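Local coordinates for protein Non-sulfated chondroitin lyase E66 (Autographa californica nucleopolyhedrovirus, PDB 3VSN) that cleaves non-sulfated chondroitin as a lyase of the baculovirus occlusion-derived virus envelope and plays an essential role in oral infection of the host midgut, at residues A[137-140]-A[141-145]; A[169-172]-A[173-177]. All coordinates share one frame; numbering follows the deposited sequence.

Contact 1 (A[137-140]-A[141-145])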
# COMPACT_ATOMS: atom_id res chain seq x y z
N TRP A 137 -28.00 -5.22 2.69
CA TRP A 137 -28.35 -4.83 1.33
C TRP A 137 -27.23 -5.01 0.34
O TRP A 137 -27.47 -5.04 -0.87
CB TRP A 137 -28.81 -3.38 1.33
CG TRP A 137 -27.73 -2.44 1.81
CD1 TRP A 137 -27.53 -1.96 3.10
CD2 TRP A 137 -26.63 -1.86 1.02
NE1 TRP A 137 -26.43 -1.14 3.16
CE2 TRP A 137 -25.84 -1.04 1.95
CE3 TRP A 137 -26.25 -1.92 -0.32
CZ2 TRP A 137 -24.73 -0.32 1.53
CZ3 TRP A 137 -25.12 -1.21 -0.73
CH2 TRP A 137 -24.38 -0.43 0.18
N TYR A 138 -26.00 -5.13 0.84
CA TYR A 138 -24.77 -5.05 0.03
C TYR A 138 -24.79 -5.88 -1.26
O TYR A 138 -24.64 -5.34 -2.35
CB TYR A 138 -23.53 -5.40 0.86
CG TYR A 138 -22.21 -5.07 0.18
CD1 TYR A 138 -21.71 -3.77 0.18
CD2 TYR A 138 -21.46 -6.07 -0.45
CE1 TYR A 138 -20.50 -3.47 -0.42
CE2 TYR A 138 -20.25 -5.77 -1.06
CZ TYR A 138 -19.77 -4.47 -1.05
OH TYR A 138 -18.58 -4.16 -1.65
N HIS A 139 -24.97 -7.19 -1.11
CA HIS A 139 -24.87 -8.10 -2.25
C HIS A 139 -25.97 -7.97 -3.27
O HIS A 139 -25.82 -8.40 -4.41
CB HIS A 139 -24.71 -9.54 -1.77
CG HIS A 139 -23.36 -9.82 -1.17
ND1 HIS A 139 -23.19 -10.20 0.11
CD2 HIS A 139 -22.08 -9.74 -1.72
CE1 HIS A 139 -21.88 -10.36 0.36
NE2 HIS A 139 -21.20 -10.08 -0.76
N PHE A 140 -27.07 -7.33 -2.88
CA PHE A 140 -28.17 -7.08 -3.80
C PHE A 140 -27.90 -5.87 -4.70
O PHE A 140 -28.26 -5.87 -5.88
CB PHE A 140 -29.49 -6.91 -3.04
CG PHE A 140 -29.87 -8.11 -2.21
CD1 PHE A 140 -30.41 -9.24 -2.81
CD2 PHE A 140 -29.65 -8.11 -0.84
CE1 PHE A 140 -30.75 -10.35 -2.05
CE2 PHE A 140 -29.99 -9.22 -0.07
CZ PHE A 140 -30.53 -10.34 -0.68
N THR A 141 -27.27 -4.85 -4.13
CA THR A 141 -26.98 -3.59 -4.83
C THR A 141 -25.63 -3.63 -5.56
O THR A 141 -25.49 -3.08 -6.66
CB THR A 141 -26.99 -2.41 -3.83
OG1 THR A 141 -28.32 -2.24 -3.33
CG2 THR A 141 -26.53 -1.13 -4.48
N ILE A 142 -24.64 -4.27 -4.94
CA ILE A 142 -23.26 -4.23 -5.44
C ILE A 142 -22.93 -5.45 -6.28
O ILE A 142 -22.66 -5.33 -7.48
CB ILE A 142 -22.24 -4.06 -4.28
CG1 ILE A 142 -22.55 -2.79 -3.45
CG2 ILE A 142 -20.80 -4.04 -4.80
CD1 ILE A 142 -22.59 -1.50 -4.24
N THR A 143 -22.97 -6.63 -5.67
CA THR A 143 -22.51 -7.86 -6.32
C THR A 143 -23.48 -8.41 -7.36
O THR A 143 -23.06 -8.81 -8.45
CB THR A 143 -22.17 -8.94 -5.28
OG1 THR A 143 -21.51 -8.34 -4.16
CG2 THR A 143 -21.25 -10.00 -5.88
N MET A 144 -24.77 -8.41 -7.04
CA MET A 144 -25.77 -8.99 -7.94
C MET A 144 -25.84 -8.34 -9.33
O MET A 144 -25.88 -9.06 -10.33
CB MET A 144 -27.15 -9.04 -7.28
CG MET A 144 -28.18 -9.85 -8.05
SD MET A 144 -29.82 -9.72 -7.32
CE MET A 144 -30.27 -8.05 -7.79
N PRO A 145 -25.86 -6.99 -9.42
CA PRO A 145 -25.87 -6.39 -10.75
C PRO A 145 -24.66 -6.78 -11.60
O PRO A 145 -24.77 -6.88 -12.82
CB PRO A 145 -25.89 -4.89 -10.46
CG PRO A 145 -26.58 -4.79 -9.14
CD PRO A 145 -26.03 -5.96 -8.37

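Contact 2 (A[169-172]-A[173-177])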
# COMPACT_ATOMS: atom_id res chain seq x y z
N ARG A 169 -32.15 -6.08 -18.43
CA ARG A 169 -32.94 -4.87 -18.65
C ARG A 169 -34.08 -4.75 -17.64
O ARG A 169 -34.29 -3.68 -17.05
CB ARG A 169 -33.50 -4.82 -20.08
CG ARG A 169 -32.48 -4.42 -21.14
CD ARG A 169 -33.13 -4.20 -22.49
NE ARG A 169 -33.57 -5.45 -23.10
CZ ARG A 169 -32.88 -6.14 -24.00
NH1 ARG A 169 -33.37 -7.27 -24.47
NH2 ARG A 169 -31.70 -5.70 -24.45
N TYR A 170 -34.81 -5.84 -17.41
CA TYR A 170 -35.93 -5.80 -16.49
C TYR A 170 -35.51 -5.70 -15.02
O TYR A 170 -35.96 -4.80 -14.31
CB TYR A 170 -36.88 -6.98 -16.67
CG TYR A 170 -38.10 -6.84 -15.78
CD1 TYR A 170 -38.16 -7.45 -14.53
CD2 TYR A 170 -39.17 -6.04 -16.17
CE1 TYR A 170 -39.26 -7.30 -13.70
CE2 TYR A 170 -40.28 -5.88 -15.35
CZ TYR A 170 -40.32 -6.51 -14.13
OH TYR A 170 -41.42 -6.34 -13.32
N TRP A 171 -34.67 -6.62 -14.56
CA TRP A 171 -34.37 -6.72 -13.14
C TRP A 171 -33.47 -5.63 -12.62
O TRP A 171 -33.63 -5.19 -11.48
CB TRP A 171 -33.86 -8.11 -12.77
CG TRP A 171 -34.98 -9.12 -12.82
CD1 TRP A 171 -35.24 -10.06 -13.80
CD2 TRP A 171 -36.07 -9.26 -11.85
NE1 TRP A 171 -36.37 -10.78 -13.51
CE2 TRP A 171 -36.92 -10.35 -12.35
CE3 TRP A 171 -36.42 -8.63 -10.65
CZ2 TRP A 171 -38.06 -10.77 -11.67
CZ3 TRP A 171 -37.57 -9.07 -9.97
CH2 TRP A 171 -38.37 -10.11 -10.47
N LEU A 172 -32.55 -5.15 -13.46
CA LEU A 172 -31.73 -4.01 -13.07
C LEU A 172 -32.54 -2.72 -13.18
O LEU A 172 -32.30 -1.78 -12.43
CB LEU A 172 -30.42 -3.94 -13.87
CG LEU A 172 -29.44 -5.11 -13.68
CD1 LEU A 172 -28.06 -4.72 -14.19
CD2 LEU A 172 -29.35 -5.56 -12.23
N GLY A 173 -33.51 -2.70 -14.09
CA GLY A 173 -34.47 -1.60 -14.17
C GLY A 173 -35.18 -1.40 -12.84
O GLY A 173 -35.45 -0.27 -12.44
N LEU A 174 -35.45 -2.50 -12.15
CA LEU A 174 -36.07 -2.46 -10.83
C LEU A 174 -35.07 -2.20 -9.70
O LEU A 174 -35.29 -1.32 -8.87
CB LEU A 174 -36.85 -3.75 -10.55
CG LEU A 174 -38.15 -4.03 -11.31
CD1 LEU A 174 -38.71 -5.36 -10.85
CD2 LEU A 174 -39.18 -2.93 -11.11
N TYR A 175 -33.97 -2.96 -9.68
CA TYR A 175 -33.04 -2.95 -8.55
C TYR A 175 -31.93 -1.91 -8.63
O TYR A 175 -31.33 -1.56 -7.61
CB TYR A 175 -32.47 -4.35 -8.31
CG TYR A 175 -33.43 -5.23 -7.54
CD1 TYR A 175 -34.48 -5.87 -8.19
CD2 TYR A 175 -33.31 -5.38 -6.16
CE1 TYR A 175 -35.38 -6.66 -7.49
CE2 TYR A 175 -34.20 -6.17 -5.45
CZ TYR A 175 -35.23 -6.81 -6.12
OH TYR A 175 -36.12 -7.59 -5.43
N LEU A 176 -31.67 -1.42 -9.83
CA LEU A 176 -30.68 -0.37 -10.06
C LEU A 176 -31.26 0.65 -11.04
O LEU A 176 -30.77 0.80 -12.16
CB LEU A 176 -29.38 -1.00 -10.59
CG LEU A 176 -28.06 -0.24 -10.59
CD1 LEU A 176 -27.70 0.25 -9.19
CD2 LEU A 176 -26.95 -1.12 -11.15
N PRO A 177 -32.34 1.36 -10.62
CA PRO A 177 -33.08 2.25 -11.53
C PRO A 177 -32.27 3.45 -12.02
O PRO A 177 -32.54 3.97 -13.11
CB PRO A 177 -34.28 2.71 -10.69
CG PRO A 177 -33.84 2.53 -9.27
CD PRO A 177 -32.94 1.34 -9.27

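Contact 1 (A[137-140]-A[141-145])
Where the chain enters helix 138-154, beside the catalytic site, Trp137 packs on Thr141 and Tyr138 on Ile142. Trp137 holds CG between its backbone N and carbonyl carbon (chi1 60°), which brings the six-membered part of the indole alongside the helix; its CE3 edge meets Thr141 CB at 3.6 Å, near the ring plane. In the next pair the contact is with a ring face: Ile142 CG1 lies 3.9 Å from the centroid of the Tyr138 ring and only 20° off its normal, a CH-pi contact. Ile142 CG2 reaches farther along the same ring, to 3.9 Å from Tyr138 OH, whose polar partner is Glu51.

This part of the chain belongs to the alpha/alpha toroid of the lyase, and Trp137 borders its active site: the nearest side-chain atoms of Trp137 and the proton acceptor Asn191 are about 3 Å apart, while Arg187 makes a cation-pi contact with the indole.

Trp137 O takes two N-H groups, Phe140 N three residues on and Thr141 N four residues on, and Ile142 N follows with an alpha-type bond to Tyr138 O (2.8 Å). The backbone then widens into a pi-type turn, the evidence being the five-residue step from Met144 N to His139 O, also 2.8 Å. Phe140 O is thereby passed over, and Pro145, which has no N-H, brings its CD to 3.3 Å from it. Phe140 O, buried, has no hydrogen-bond partner in the model; Met144 CE, carried back by a bend at chi3 (73°), lies 3.5 Å from Phe140 O.

Contact 2 (A[169-172]-A[173-177])
Leu174 CD1 is the apolar centre, touching two aromatic rings from the preceding turn. It lies 3.5 Å from Tyr170 CE1 and 4.0 Å from Trp171 CZ3, approaching both rings obliquely. Leu174 reaches them with CG anti to its own carbonyl carbon (chi1 -71°) and CD1 extended beyond it. The two rings also pack on each other, Tyr170 CD1 standing 3.7 Å above one face of the indole.

Farther along, Trp171 and Tyr175 run side by side and point the same way. Tyr175 CE1 comes to the indole edge, near its plane, 3.9 Å from Trp171 CE3. The phenol also turns its own edge to a carbonyl, with Tyr175 CD1 3.5 Å from Trp171 O in the ring plane. Trp171 O also accepts the backbone hydrogen bond from Tyr175 N at 2.9 Å, with an N-H...O angle of 158°.

At the polar rim the two phenols hydrogen-bond to neighbouring residues of one loop, Tyr170 OH to Asp122 and Tyr175 OH to the carbonyl of Pro121. Arg169 O accepts from Gly173 N, which sits well above the carbonyl plane, and also from Arg206.

The final bond, Leu176 N to Leu172 O (2.7 Å), reaches a residue that has already left helical geometry, and Pro177 follows without an N-H: the C-terminal end of an alpha-helix in the alpha/alpha toroid.

In the fold
Followed from the N terminus, contact 1 comes first, at the start of helix 138-154, and contact 2 follows at the end of the next helix, 161-175. Each closes no more than helical turns, so the two are in series and neither nest nor cross. Their centres lie 12 Å apart, and they touch directly: Pro145 CA is 3.9 Å from Leu172 CD2, and Pro145 CB 4.0 Å from Leu176 CD2. The beginning of one helix therefore packs on the end of its successor. Ser182 OG is hydrogen-bonded to Thr141 OG1 and to Tyr175 O, joining both to the following strand, while Thr141 and Leu176 both touch Met195 on helix 189-205, which carries Asn191.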